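Local coordinates for protein esterase LipW (Mycobacterium marinum, PDB 3QH4) that probably hydrolyses ester bonds, as an esterase of the alpha/beta hydrolase fold with strict substrate selectivity, at residues 8-13 / 207-212; 39-44 / 96-101; 56-61 / 107-112; 83-88 / 116-121; 201-206 / 260-265. All blocks are in the same frame, centred on the assembly; numbering follows the deposited sequence.

Contact 1. Residues 8-13 / 207-212; sequences QPEAVD and EFRATP
The backbones of Glu-10 and Ala-210 are joined by one direct hydrogen bond, Glu-10 N to Ala-210 O at 2.8 Å, where two irregular chain pieces running 104° apart meet. The N-H...O path is nearly straight, but the donor sits above the carbonyl plane rather than on a lone pair. Beside it, a CA-H...O contact runs back from Thr-211 CA to Glu-10 O (3.5 Å). This pairing fastens the loop ahead of helix 17-20 to the connection between helices 203-207 and 216-227 of the alpha/beta hydrolase fold. Among the side chains, Pro-9 brings its CB against the Pro-212 ring, 3.7 Å from CB. With CG anti to its carbonyl carbon (chi1 -61°) and the chain extended beyond, Glu-10 sets CD and OE2 against the Ala-210 methyl, CD to CB 3.5 Å. Its OE1 then takes a hydrogen from a water (2.8 Å), which also donates to Glu-207 O and accepts from Ala-210 N, and this bridge ties the acid to the end of the preceding helix. Arg-209 approaches Glu-10 with CG, while its NE is hydrogen-bonded to Ser-206 O; Glu-10 OE1 and Arg-209 NE stay 5.3 Å apart.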
# COMPACT_ATOMS: atom_id res chain seq x y z
N GLN A 8 -15.27 -18.27 -10.14
CA GLN A 8 -15.26 -17.70 -11.49
C GLN A 8 -15.47 -16.19 -11.42
O GLN A 8 -16.44 -15.75 -10.81
CB GLN A 8 -16.39 -18.32 -12.29
CG GLN A 8 -16.30 -18.07 -13.77
CD GLN A 8 -15.15 -18.84 -14.42
OE1 GLN A 8 -14.78 -19.95 -13.98
NE2 GLN A 8 -14.57 -18.24 -15.46
N PRO A 9 -14.56 -15.40 -12.01
CA PRO A 9 -14.67 -13.93 -11.84
C PRO A 9 -15.67 -13.23 -12.73
O PRO A 9 -15.93 -13.67 -13.88
CB PRO A 9 -13.27 -13.42 -12.20
CG PRO A 9 -12.70 -14.48 -13.15
CD PRO A 9 -13.33 -15.81 -12.70
N GLU A 10 -16.19 -12.12 -12.22
CA GLU A 10 -17.10 -11.25 -12.99
C GLU A 10 -16.36 -10.09 -13.59
O GLU A 10 -15.27 -9.70 -13.11
CB GLU A 10 -18.28 -10.73 -12.13
CG GLU A 10 -19.17 -11.86 -11.58
CD GLU A 10 -20.28 -11.36 -10.66
OE1 GLU A 10 -20.49 -10.11 -10.59
OE2 GLU A 10 -20.91 -12.23 -10.01
N ALA A 11 -16.96 -9.52 -14.64
CA ALA A 11 -16.52 -8.27 -15.28
C ALA A 11 -15.21 -8.42 -16.04
O ALA A 11 -14.53 -7.43 -16.32
CB ALA A 11 -16.40 -7.10 -14.25
N VAL A 12 -14.85 -9.65 -16.41
CA VAL A 12 -13.57 -9.84 -17.10
C VAL A 12 -13.53 -9.16 -18.47
O VAL A 12 -12.45 -8.78 -18.95
CB VAL A 12 -13.15 -11.33 -17.17
CG1 VAL A 12 -13.08 -11.90 -15.77
CG2 VAL A 12 -14.07 -12.12 -18.06
N ASP A 13 -14.70 -8.98 -19.08
CA ASP A 13 -14.80 -8.31 -20.38
C ASP A 13 -14.38 -6.84 -20.28
O ASP A 13 -14.07 -6.22 -21.30
CB ASP A 13 -16.23 -8.43 -20.97
CG ASP A 13 -17.32 -7.78 -20.10
OD1 ASP A 13 -17.34 -7.99 -18.87
OD2 ASP A 13 -18.17 -7.05 -20.68
N GLU A 207 -20.99 -3.32 -7.08
CA GLU A 207 -20.86 -3.61 -8.50
C GLU A 207 -19.77 -4.66 -8.73
O GLU A 207 -19.93 -5.61 -9.52
CB GLU A 207 -20.48 -2.35 -9.26
CG GLU A 207 -20.32 -2.61 -10.75
CD GLU A 207 -20.05 -1.37 -11.57
OE1 GLU A 207 -19.71 -0.32 -11.01
OE2 GLU A 207 -20.11 -1.50 -12.82
N PHE A 208 -18.63 -4.47 -8.05
CA PHE A 208 -17.51 -5.36 -8.18
C PHE A 208 -17.44 -6.35 -7.01
O PHE A 208 -16.37 -6.59 -6.45
CB PHE A 208 -16.22 -4.56 -8.37
CG PHE A 208 -16.27 -3.63 -9.55
CD1 PHE A 208 -16.69 -4.09 -10.79
CD2 PHE A 208 -15.93 -2.29 -9.40
CE1 PHE A 208 -16.75 -3.22 -11.90
CE2 PHE A 208 -15.97 -1.41 -10.49
CZ PHE A 208 -16.39 -1.87 -11.74
N ARG A 209 -18.60 -6.93 -6.68
CA ARG A 209 -18.70 -7.91 -5.63
C ARG A 209 -17.87 -9.13 -5.98
O ARG A 209 -17.54 -9.92 -5.09
CB ARG A 209 -20.17 -8.35 -5.41
CG ARG A 209 -20.86 -8.95 -6.67
CD ARG A 209 -22.37 -9.19 -6.46
NE ARG A 209 -23.12 -7.92 -6.49
CZ ARG A 209 -24.45 -7.82 -6.49
NH1 ARG A 209 -25.24 -8.89 -6.40
NH2 ARG A 209 -25.00 -6.62 -6.58
N ALA A 210 -17.51 -9.31 -7.27
CA ALA A 210 -16.93 -10.62 -7.67
C ALA A 210 -15.92 -10.56 -8.80
O ALA A 210 -15.69 -11.52 -9.54
CB ALA A 210 -18.06 -11.62 -8.00
N THR A 211 -15.29 -9.40 -8.90
CA THR A 211 -14.17 -9.24 -9.81
C THR A 211 -13.00 -10.17 -9.45
O THR A 211 -12.85 -10.60 -8.29
CB THR A 211 -13.67 -7.76 -9.75
OG1 THR A 211 -13.65 -7.30 -8.39
CG2 THR A 211 -14.61 -6.88 -10.56
N PRO A 212 -12.13 -10.46 -10.44
CA PRO A 212 -10.92 -11.22 -10.12
C PRO A 212 -9.96 -10.45 -9.20
O PRO A 212 -10.07 -9.23 -9.09
CB PRO A 212 -10.27 -11.43 -11.49
CG PRO A 212 -10.70 -10.23 -12.31
CD PRO A 212 -12.08 -9.83 -11.78
O HOH W 1 -18.72 -8.15 -9.66

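Contact 2. Residues 39-44 / 96-101; sequences ESMNQR and FALGNL
Asn-42 and Asn-100 lay their carboxamides alongside each other, pointing in opposite directions with planes 20° apart, and the closest approach is Asn-100 ND2 to Asn-42 CG at 3.5 Å. Asn-100 ND2 lies over the face of the Asn-42 amide, above CG, and the polar atoms are joined through water. Next to them the extended Met-41 chain, its CG anti to the backbone N (chi1 177°), carries the CE methyl onto Gly-99 CA at 3.8 Å, while its sulfur lies against Leu-98 CB. Gly-99 has a positive phi and an extended psi, a backbone conformation available mainly to glycine.

Four waters fill the polar part of the interface. Asn-42 OD1 accepts from two of them: one, at 2.8 Å from OD1, also donates to Asn-100 OD1, and the other receives the Gly-99 N-H. A third takes the hydrogen of Asn-42 ND2 and gives one to Gly-99 O, and the fourth donates to Asn-42 O and accepts from Asn-100 ND2, 2.9 Å from ND2. Through two of these waters the Asn-42 amide is linked to both the N-H and the C=O of Gly-99. The contact brings helix 31-56, probably part of the N-terminal cap, as in hormone-sensitive-lipase-like relatives, against the loop that follows strand 85-91.

Further out, Asn-100 is held by its own loop: OD1 accepts from Asp-102 N, and Thr-103 OG1 is bonded to Asn-100 N. Arg-38 NE, one turn earlier on the helix, bonds Ala-97 O, and Leu-98 rests on Ile-34 and Ile-37.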
# COMPACT_ATOMS: atom_id res chain seq x y z
N GLU A 39 1.00 -19.30 2.39
CA GLU A 39 2.04 -20.27 2.06
C GLU A 39 2.45 -20.21 0.59
O GLU A 39 3.63 -20.15 0.27
CB GLU A 39 1.57 -21.68 2.43
CG GLU A 39 1.37 -21.88 3.95
CD GLU A 39 2.62 -21.51 4.77
OE1 GLU A 39 3.72 -22.04 4.46
OE2 GLU A 39 2.50 -20.68 5.72
N SER A 40 1.46 -20.21 -0.30
CA SER A 40 1.75 -20.24 -1.73
C SER A 40 2.31 -18.89 -2.24
O SER A 40 3.30 -18.84 -3.00
CB SER A 40 0.50 -20.68 -2.51
OG SER A 40 -0.61 -19.87 -2.18
N MET A 41 1.69 -17.81 -1.79
CA MET A 41 2.08 -16.45 -2.20
C MET A 41 3.50 -16.15 -1.70
O MET A 41 4.33 -15.62 -2.45
CB MET A 41 1.07 -15.43 -1.64
CG MET A 41 1.40 -13.99 -1.92
SD MET A 41 0.10 -13.02 -1.08
CE MET A 41 1.06 -11.61 -0.75
N ASN A 42 3.78 -16.49 -0.45
CA ASN A 42 5.09 -16.19 0.10
C ASN A 42 6.20 -17.00 -0.61
O ASN A 42 7.30 -16.48 -0.84
CB ASN A 42 5.13 -16.36 1.62
CG ASN A 42 4.24 -15.34 2.36
OD1 ASN A 42 3.80 -14.32 1.81
ND2 ASN A 42 3.98 -15.64 3.63
N GLN A 43 5.91 -18.25 -0.95
CA GLN A 43 6.90 -19.08 -1.65
C GLN A 43 7.20 -18.48 -3.04
O GLN A 43 8.37 -18.33 -3.43
CB GLN A 43 6.40 -20.54 -1.78
CG GLN A 43 7.33 -21.42 -2.64
CD GLN A 43 6.90 -22.89 -2.69
OE1 GLN A 43 5.76 -23.24 -2.39
NE2 GLN A 43 7.84 -23.75 -3.08
N ARG A 44 6.15 -18.12 -3.76
CA ARG A 44 6.31 -17.57 -5.11
C ARG A 44 7.09 -16.24 -5.05
O ARG A 44 8.03 -16.01 -5.84
CB ARG A 44 4.95 -17.39 -5.78
CG ARG A 44 4.98 -16.69 -7.15
CD ARG A 44 3.57 -16.53 -7.75
NE ARG A 44 2.60 -15.99 -6.78
CZ ARG A 44 2.40 -14.70 -6.53
NH1 ARG A 44 3.10 -13.76 -7.15
NH2 ARG A 44 1.47 -14.35 -5.63
N PHE A 96 -4.59 -6.57 4.95
CA PHE A 96 -4.23 -6.63 6.40
C PHE A 96 -3.90 -8.04 6.91
O PHE A 96 -3.43 -8.15 8.05
CB PHE A 96 -5.29 -6.03 7.36
CG PHE A 96 -5.77 -4.69 6.95
CD1 PHE A 96 -4.99 -3.57 7.18
CD2 PHE A 96 -7.00 -4.56 6.30
CE1 PHE A 96 -5.43 -2.29 6.77
CE2 PHE A 96 -7.46 -3.30 5.91
CZ PHE A 96 -6.67 -2.16 6.13
N ALA A 97 -4.13 -9.05 6.08
CA ALA A 97 -3.99 -10.46 6.49
C ALA A 97 -2.89 -11.24 5.78
O ALA A 97 -2.51 -12.35 6.23
CB ALA A 97 -5.31 -11.17 6.28
N LEU A 98 -2.41 -10.74 4.64
CA LEU A 98 -1.41 -11.47 3.84
C LEU A 98 -0.14 -10.67 3.67
O LEU A 98 -0.14 -9.44 3.80
CB LEU A 98 -1.95 -11.76 2.43
CG LEU A 98 -3.29 -12.45 2.31
CD1 LEU A 98 -3.77 -12.48 0.86
CD2 LEU A 98 -3.08 -13.85 2.86
N GLY A 99 0.95 -11.38 3.34
CA GLY A 99 2.14 -10.72 2.83
C GLY A 99 3.29 -10.56 3.81
O GLY A 99 3.18 -10.92 4.98
N ASN A 100 4.39 -10.04 3.29
CA ASN A 100 5.65 -9.86 4.02
C ASN A 100 6.53 -8.94 3.15
O ASN A 100 6.01 -8.26 2.26
CB ASN A 100 6.30 -11.24 4.29
CG ASN A 100 6.66 -12.00 2.98
OD1 ASN A 100 6.66 -11.43 1.88
ND2 ASN A 100 6.97 -13.29 3.11
N LEU A 101 7.84 -8.92 3.38
CA LEU A 101 8.74 -8.02 2.65
C LEU A 101 8.89 -8.33 1.15
O LEU A 101 9.35 -7.49 0.39
CB LEU A 101 10.12 -7.97 3.34
CG LEU A 101 10.06 -7.44 4.78
CD1 LEU A 101 11.46 -7.57 5.44
CD2 LEU A 101 9.52 -5.98 4.82
O HOH W 2 8.24 -14.68 0.97
O HOH W 3 4.91 -12.48 0.04
O HOH W 4 2.37 -13.80 5.26
O HOH W 5 1.04 -13.90 2.14

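Contact 3. Residues 56-61 / 107-112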
# COMPACT_ATOMS: atom_id res chain seq x y z
N ALA A 56 17.31 -4.69 -10.87
CA ALA A 56 17.03 -3.28 -10.62
C ALA A 56 18.28 -2.44 -10.35
O ALA A 56 18.28 -1.24 -10.64
CB ALA A 56 16.02 -3.10 -9.47
N GLY A 57 19.31 -3.06 -9.78
CA GLY A 57 20.51 -2.32 -9.38
C GLY A 57 20.27 -1.37 -8.21
O GLY A 57 21.01 -0.39 -8.04
N VAL A 58 19.25 -1.65 -7.41
CA VAL A 58 18.96 -0.86 -6.21
C VAL A 58 19.49 -1.65 -5.01
O VAL A 58 19.18 -2.83 -4.88
CB VAL A 58 17.44 -0.65 -6.05
CG1 VAL A 58 17.10 -0.03 -4.66
CG2 VAL A 58 16.85 0.21 -7.22
N ALA A 59 20.31 -1.02 -4.16
CA ALA A 59 20.85 -1.74 -2.99
C ALA A 59 19.71 -2.09 -2.04
O ALA A 59 18.82 -1.27 -1.79
CB ALA A 59 21.90 -0.92 -2.29
N VAL A 60 19.71 -3.32 -1.55
CA VAL A 60 18.66 -3.83 -0.67
C VAL A 60 19.31 -4.45 0.56
O VAL A 60 20.26 -5.25 0.43
CB VAL A 60 17.82 -4.92 -1.36
CG1 VAL A 60 16.84 -5.59 -0.36
CG2 VAL A 60 17.06 -4.35 -2.59
N ALA A 61 18.78 -4.14 1.74
CA ALA A 61 19.25 -4.76 2.99
C ALA A 61 18.08 -5.02 3.93
O ALA A 61 17.27 -4.13 4.13
CB ALA A 61 20.29 -3.86 3.68
N GLN A 107 7.29 -3.18 -6.43
CA GLN A 107 6.84 -1.81 -6.24
C GLN A 107 7.90 -0.96 -5.54
O GLN A 107 8.14 0.19 -5.93
CB GLN A 107 5.51 -1.82 -5.47
CG GLN A 107 5.00 -0.44 -4.89
CD GLN A 107 4.46 0.51 -5.98
OE1 GLN A 107 3.24 0.63 -6.16
NE2 GLN A 107 5.36 1.21 -6.67
N CYS A 108 8.54 -1.53 -4.51
CA CYS A 108 9.54 -0.81 -3.72
C CYS A 108 10.75 -0.50 -4.60
O CYS A 108 11.29 0.62 -4.53
CB CYS A 108 9.95 -1.59 -2.46
SG CYS A 108 8.63 -1.59 -1.21
N LEU A 109 11.18 -1.47 -5.40
CA LEU A 109 12.34 -1.28 -6.27
C LEU A 109 12.06 -0.15 -7.26
O LEU A 109 12.93 0.67 -7.57
CB LEU A 109 12.69 -2.56 -7.04
CG LEU A 109 13.25 -3.68 -6.15
CD1 LEU A 109 13.17 -4.98 -6.95
CD2 LEU A 109 14.69 -3.40 -5.65
N GLU A 110 10.83 -0.15 -7.78
CA GLU A 110 10.43 0.86 -8.77
C GLU A 110 10.40 2.24 -8.15
O GLU A 110 10.92 3.19 -8.75
CB GLU A 110 9.11 0.50 -9.45
CG GLU A 110 9.15 -0.84 -10.25
CD GLU A 110 10.05 -0.82 -11.47
OE1 GLU A 110 10.38 0.27 -12.00
OE2 GLU A 110 10.44 -1.92 -11.90
N LEU A 111 9.84 2.36 -6.95
CA LEU A 111 9.81 3.66 -6.26
C LEU A 111 11.23 4.18 -6.00
O LEU A 111 11.54 5.33 -6.31
CB LEU A 111 9.05 3.57 -4.94
CG LEU A 111 7.55 3.33 -5.01
CD1 LEU A 111 6.96 3.25 -3.60
CD2 LEU A 111 6.85 4.44 -5.81
N ALA A 112 12.08 3.33 -5.42
CA ALA A 112 13.44 3.77 -5.05
C ALA A 112 14.18 4.29 -6.28
O ALA A 112 14.76 5.37 -6.25
CB ALA A 112 14.21 2.60 -4.41
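Leu-109 and Val-58 bring together two parts of the alpha/beta hydrolase fold, a three-layer alpha/beta/alpha sandwich: helix 105-115, which lies on one face of the central sheet, and the chain that leaves helix 31-56 and enters the outermost strand 59-66. The contact between the segments is apolar throughout.

The main group of contacts gathers on one methyl. Leu-109 CD2 is met by three alternate residues of the other chain: Ala-56 CB at 4.1 Å, Val-58 CB at 3.9 Å and Val-60 CG2 at 4.0 Å. The CG of Leu-109 lies anti to its carbonyl carbon (chi1 -69°), which brings the branched end nearer the other segment. Val-60 meets it at about a right angle, side chain to side chain. As the helix ends, the chain turns at Gly-57, which adopts positive phi, and Ala-56 and Val-58 on either side of it both meet Leu-109.

A second, van der Waals approach is made to the helix backbone: Val-58 CG2 lies 4.0 Å from Leu-109 O, so one branch lies over the helix while the other reaches onward along it.

Polar groups of the helix act elsewhere. Glu-110 forms salt bridges with Arg-106, Arg-113 and Arg-114, and Gln-107 bonds Gln-307 of helix 298-315. Cys-108, Leu-111 and Ala-112 pack on Val-119 of the sheet, and Tyr-78 of strand 72-79 borders both Val-60 and Leu-109. One turn beyond Leu-109, the CG1 methyl of Val-58, anti to its backbone N, ends 3.9 Å from Ala-112 CB.

Contact 4. Residues 83-88 / 116-121; sequences TPAPVV and RCAVVS
Strands 85-91 and 118-122, joined through helix 105-115 in a beta-alpha-beta unit, pair directly here as inner neighbours of the sheet, Val-87 opposite Ala-118 and Val-88 opposite Val-119. Three hydrogen bonds make the parallel ladder. Ala-118 N reaches Pro-86 O at 2.9 Å and Val-120 N reaches Val-88 O at 2.8 Å, both almost in line with the accepting carbonyl. The bond between them, Val-88 N to Ala-118 O (2.8 Å), is more bent, with the donor tilted 27° from the carbonyl plane. Pro-86 has no N-H to give, and the pairing begins with its carbonyl. The axes of 85-88 and 118-121 diverge by 29°.

Side chains alternate between the two faces. On the face of Val-87 and Ala-118, Val-87 turns CG2 anti to its backbone N (chi1 57° for CG1), and that methyl meets Val-120 CG2 at 4.0 Å and the Ala-118 methyl. On the face of Val-88 and Val-119, Val-88 CB lies 4.2 Å from Val-119 CG2 and Val-88 CG2 rests on Cys-117 SG at 3.9 Å, while Pro-86 CG sits 4.0 Å from Cys-117 CB. Phe-315 of helix 298-315 covers Pro-86, Val-88 and Cys-117. Strand order 1-2-4-3-5-6-7-8, in which these two neighbours have exchanged places, is the hallmark of the alpha/beta hydrolase fold.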
# COMPACT_ATOMS: atom_id res chain seq x y z
N THR A 83 23.68 9.21 0.16
CA THR A 83 23.40 9.77 1.47
C THR A 83 23.60 11.30 1.43
O THR A 83 24.47 11.79 0.71
CB THR A 83 24.33 9.15 2.56
OG1 THR A 83 25.69 9.31 2.16
CG2 THR A 83 24.06 7.66 2.73
N PRO A 84 22.75 12.05 2.15
CA PRO A 84 21.53 11.62 2.85
C PRO A 84 20.37 11.61 1.86
O PRO A 84 20.12 12.60 1.18
CB PRO A 84 21.32 12.71 3.93
CG PRO A 84 22.46 13.67 3.78
CD PRO A 84 23.00 13.48 2.39
N ALA A 85 19.70 10.47 1.77
CA ALA A 85 18.69 10.23 0.76
C ALA A 85 17.31 10.59 1.31
O ALA A 85 17.01 10.30 2.49
CB ALA A 85 18.74 8.75 0.36
N PRO A 86 16.45 11.21 0.48
CA PRO A 86 15.04 11.33 0.88
C PRO A 86 14.49 9.92 1.05
O PRO A 86 15.00 8.99 0.45
CB PRO A 86 14.39 12.03 -0.32
CG PRO A 86 15.29 11.77 -1.47
CD PRO A 86 16.67 11.61 -0.93
N VAL A 87 13.48 9.75 1.90
CA VAL A 87 13.12 8.39 2.30
C VAL A 87 11.61 8.22 2.36
O VAL A 87 10.90 9.14 2.79
CB VAL A 87 13.78 8.01 3.67
CG1 VAL A 87 13.39 8.99 4.79
CG2 VAL A 87 13.45 6.56 4.09
N VAL A 88 11.14 7.06 1.91
CA VAL A 88 9.72 6.73 1.93
C VAL A 88 9.51 5.57 2.90
O VAL A 88 10.21 4.56 2.79
CB VAL A 88 9.24 6.24 0.51
CG1 VAL A 88 7.74 5.84 0.54
CG2 VAL A 88 9.49 7.31 -0.55
N ARG A 116 14.50 8.24 -7.12
CA ARG A 116 15.86 8.49 -6.59
C ARG A 116 15.81 8.70 -5.08
O ARG A 116 16.11 9.77 -4.58
CB ARG A 116 16.55 9.69 -7.30
CG ARG A 116 16.62 9.47 -8.82
CD ARG A 116 17.33 10.62 -9.59
NE ARG A 116 16.64 11.91 -9.47
CZ ARG A 116 15.44 12.22 -9.97
NH1 ARG A 116 14.69 11.33 -10.65
NH2 ARG A 116 14.96 13.45 -9.77
N CYS A 117 15.48 7.64 -4.35
CA CYS A 117 15.28 7.75 -2.92
C CYS A 117 15.55 6.41 -2.25
O CYS A 117 15.88 5.40 -2.90
CB CYS A 117 13.84 8.21 -2.59
SG CYS A 117 12.54 6.95 -3.01
N ALA A 118 15.42 6.43 -0.92
CA ALA A 118 15.41 5.22 -0.12
C ALA A 118 13.95 4.87 0.21
O ALA A 118 13.07 5.76 0.31
CB ALA A 118 16.19 5.44 1.19
N VAL A 119 13.70 3.58 0.35
CA VAL A 119 12.38 3.11 0.77
C VAL A 119 12.61 2.16 1.95
O VAL A 119 13.49 1.27 1.89
CB VAL A 119 11.67 2.36 -0.39
CG1 VAL A 119 10.31 1.78 0.07
CG2 VAL A 119 11.45 3.30 -1.61
N VAL A 120 11.83 2.32 3.00
CA VAL A 120 11.87 1.37 4.13
C VAL A 120 10.50 0.70 4.15
O VAL A 120 9.49 1.34 4.46
CB VAL A 120 12.20 2.06 5.46
CG1 VAL A 120 12.22 1.09 6.64
CG2 VAL A 120 13.57 2.77 5.35
N SER A 121 10.50 -0.61 3.84
CA SER A 121 9.26 -1.37 3.75
C SER A 121 9.02 -2.09 5.08
O SER A 121 9.95 -2.75 5.61
CB SER A 121 9.35 -2.37 2.59
OG SER A 121 8.20 -3.19 2.54

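Contact 5. Residues 201-206 / 260-265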
# COMPACT_ATOMS: atom_id res chain seq x y z
N PRO A 201 -20.01 0.48 2.74
CA PRO A 201 -20.13 0.02 1.33
C PRO A 201 -20.34 1.17 0.34
O PRO A 201 -20.93 2.18 0.67
CB PRO A 201 -21.37 -0.88 1.36
CG PRO A 201 -21.58 -1.23 2.84
CD PRO A 201 -21.08 -0.04 3.61
N THR A 202 -19.80 1.03 -0.85
CA THR A 202 -19.98 2.01 -1.89
C THR A 202 -20.61 1.30 -3.05
O THR A 202 -20.76 0.04 -3.03
CB THR A 202 -18.64 2.54 -2.37
OG1 THR A 202 -17.87 1.42 -2.84
CG2 THR A 202 -17.91 3.20 -1.21
N ALA A 203 -21.00 2.08 -4.05
CA ALA A 203 -21.63 1.50 -5.25
C ALA A 203 -20.64 0.55 -5.94
O ALA A 203 -21.04 -0.53 -6.41
CB ALA A 203 -22.03 2.58 -6.20
N SER A 204 -19.38 0.97 -6.06
CA SER A 204 -18.39 0.09 -6.71
C SER A 204 -18.09 -1.19 -5.92
O SER A 204 -17.78 -2.21 -6.53
CB SER A 204 -17.09 0.80 -7.05
OG SER A 204 -16.45 1.29 -5.87
N ARG A 205 -18.17 -1.15 -4.59
CA ARG A 205 -18.00 -2.40 -3.84
C ARG A 205 -19.05 -3.45 -4.20
O ARG A 205 -18.73 -4.64 -4.34
CB ARG A 205 -17.97 -2.19 -2.31
CG ARG A 205 -17.67 -3.54 -1.65
CD ARG A 205 -17.93 -3.63 -0.17
NE ARG A 205 -17.11 -2.69 0.58
CZ ARG A 205 -17.07 -2.69 1.92
NH1 ARG A 205 -16.32 -1.80 2.55
NH2 ARG A 205 -17.78 -3.60 2.61
N SER A 206 -20.30 -3.01 -4.35
CA SER A 206 -21.40 -3.90 -4.75
C SER A 206 -21.29 -4.29 -6.22
O SER A 206 -21.46 -5.45 -6.60
CB SER A 206 -22.74 -3.23 -4.44
OG SER A 206 -22.80 -2.85 -3.04
N PHE A 260 -12.60 -0.84 -4.69
CA PHE A 260 -12.18 0.34 -3.91
C PHE A 260 -12.22 1.63 -4.72
O PHE A 260 -11.94 2.69 -4.19
CB PHE A 260 -10.80 0.11 -3.31
CG PHE A 260 -10.74 -1.13 -2.47
CD1 PHE A 260 -11.49 -1.22 -1.30
CD2 PHE A 260 -9.98 -2.21 -2.88
CE1 PHE A 260 -11.47 -2.45 -0.54
CE2 PHE A 260 -9.96 -3.39 -2.14
CZ PHE A 260 -10.70 -3.50 -0.98
N ARG A 261 -12.64 1.55 -5.98
CA ARG A 261 -12.59 2.74 -6.83
C ARG A 261 -13.40 3.90 -6.25
O ARG A 261 -12.94 5.04 -6.23
CB ARG A 261 -13.12 2.40 -8.23
CG ARG A 261 -13.23 3.65 -9.13
CD ARG A 261 -14.10 3.32 -10.31
NE ARG A 261 -15.53 3.22 -10.00
CZ ARG A 261 -16.37 2.51 -10.73
NH1 ARG A 261 -15.92 1.78 -11.75
NH2 ARG A 261 -17.67 2.50 -10.46
N ASP A 262 -14.64 3.64 -5.84
CA ASP A 262 -15.46 4.80 -5.40
C ASP A 262 -14.95 5.45 -4.11
O ASP A 262 -15.00 6.68 -3.96
CB ASP A 262 -16.93 4.39 -5.24
CG ASP A 262 -17.61 4.14 -6.58
OD1 ASP A 262 -16.97 4.26 -7.66
OD2 ASP A 262 -18.81 3.78 -6.55
N GLU A 263 -14.46 4.64 -3.18
CA GLU A 263 -13.95 5.28 -1.95
C GLU A 263 -12.68 6.09 -2.26
O GLU A 263 -12.42 7.10 -1.64
CB GLU A 263 -13.77 4.26 -0.82
CG GLU A 263 -12.67 3.23 -1.02
CD GLU A 263 -12.98 1.96 -0.27
OE1 GLU A 263 -12.20 1.62 0.64
OE2 GLU A 263 -14.03 1.32 -0.57
N VAL A 264 -11.93 5.65 -3.27
CA VAL A 264 -10.77 6.40 -3.74
C VAL A 264 -11.21 7.76 -4.29
O VAL A 264 -10.67 8.79 -3.91
CB VAL A 264 -9.97 5.63 -4.81
CG1 VAL A 264 -9.02 6.58 -5.57
CG2 VAL A 264 -9.18 4.54 -4.15
N LEU A 265 -12.20 7.74 -5.17
CA LEU A 265 -12.71 8.98 -5.72
C LEU A 265 -13.30 9.91 -4.64
O LEU A 265 -13.07 11.12 -4.68
CB LEU A 265 -13.76 8.67 -6.80
CG LEU A 265 -13.23 8.02 -8.07
CD1 LEU A 265 -14.40 7.56 -8.96
CD2 LEU A 265 -12.32 9.02 -8.84
O HOH W 6 -15.20 1.85 -2.91
O HOH W 7 -20.47 4.96 -4.52
O HOH W 8 -13.13 -0.78 1.75
O HOH W 9 -16.30 0.24 0.71
O HOH W 10 -14.89 -1.70 -0.87
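Ser-204 and Asp-262 lock the beginnings of helices 203-207 and 261-273 together through a reciprocal pair of hydrogen bonds. Ser-204 N donates to Asp-262 OD2 at 2.9 Å, a bent bond (135° at H) coming from well above the carboxylate plane, and Asp-262 N donates back to Ser-204 OG at 3.0 Å, more nearly straight (156°). This is the tight part: Ser-204 CB lies 3.4 Å from Asp-262 CG, and Thr-202 CB packs on Asp-262 CB at 3.8 Å. The hydroxyl of Ser-204, lodged between its backbone N and carbonyl carbon (chi1 61°), also bonds Pro-259 O. Arg-261 holds the other carboxylate oxygen, its NE meeting Asp-262 OD1 at 2.9 Å in the guanidinium plane, while one guanidinium face rests over Ser-204 CB. Thr-202 caps its own helix by accepting from Arg-205 N.

The remaining links are looser and run through water. One water accepts from Ala-203 N and donates to Asp-262 OD2; another accepts from Thr-202 OG1 and Glu-263 N and donates to Glu-263 OE2; others stand between Arg-205 NH1 and Glu-263 OE2, 5.0 Å apart. Glu-263 OE1 is secured by Leu-197 N and Asp-198 N. Phe-260, bonded through its N to Asp-258 and edge-to-face with His-288, borders a probable Ser-His-Asp triad. With OD1 in a salt bridge and OD2 taking a water and an N-H from the first turn of helix 203-207, Asp-262 is probably stabilised as a carboxylate.

Contacts 3 and 4 are the closest pair, with centres 10 Å apart: helix 105-115 packs on the chain entering the outer strand in one and is followed by the paired strand in the other, and Ala-112 O lies 3.0 Å from Cys-117 N in a probable hydrogen bond. Contact 2 reaches contact 4 through Leu-101 CD2, 3.3 Å from Ser-121 O. Contacts 1 and 5, centres 14 Å apart, meet where Phe-208 CE2 packs on Arg-261 NH1 at 3.4 Å. Contacts 3 and 5, centres 31 Å apart, lie on opposite sides of the chain's centre. The probable triad of Ser-166, His-288 and Asp-258 is touched by Phe-260 of contact 5, with Thr-211 of contact 1 nearby.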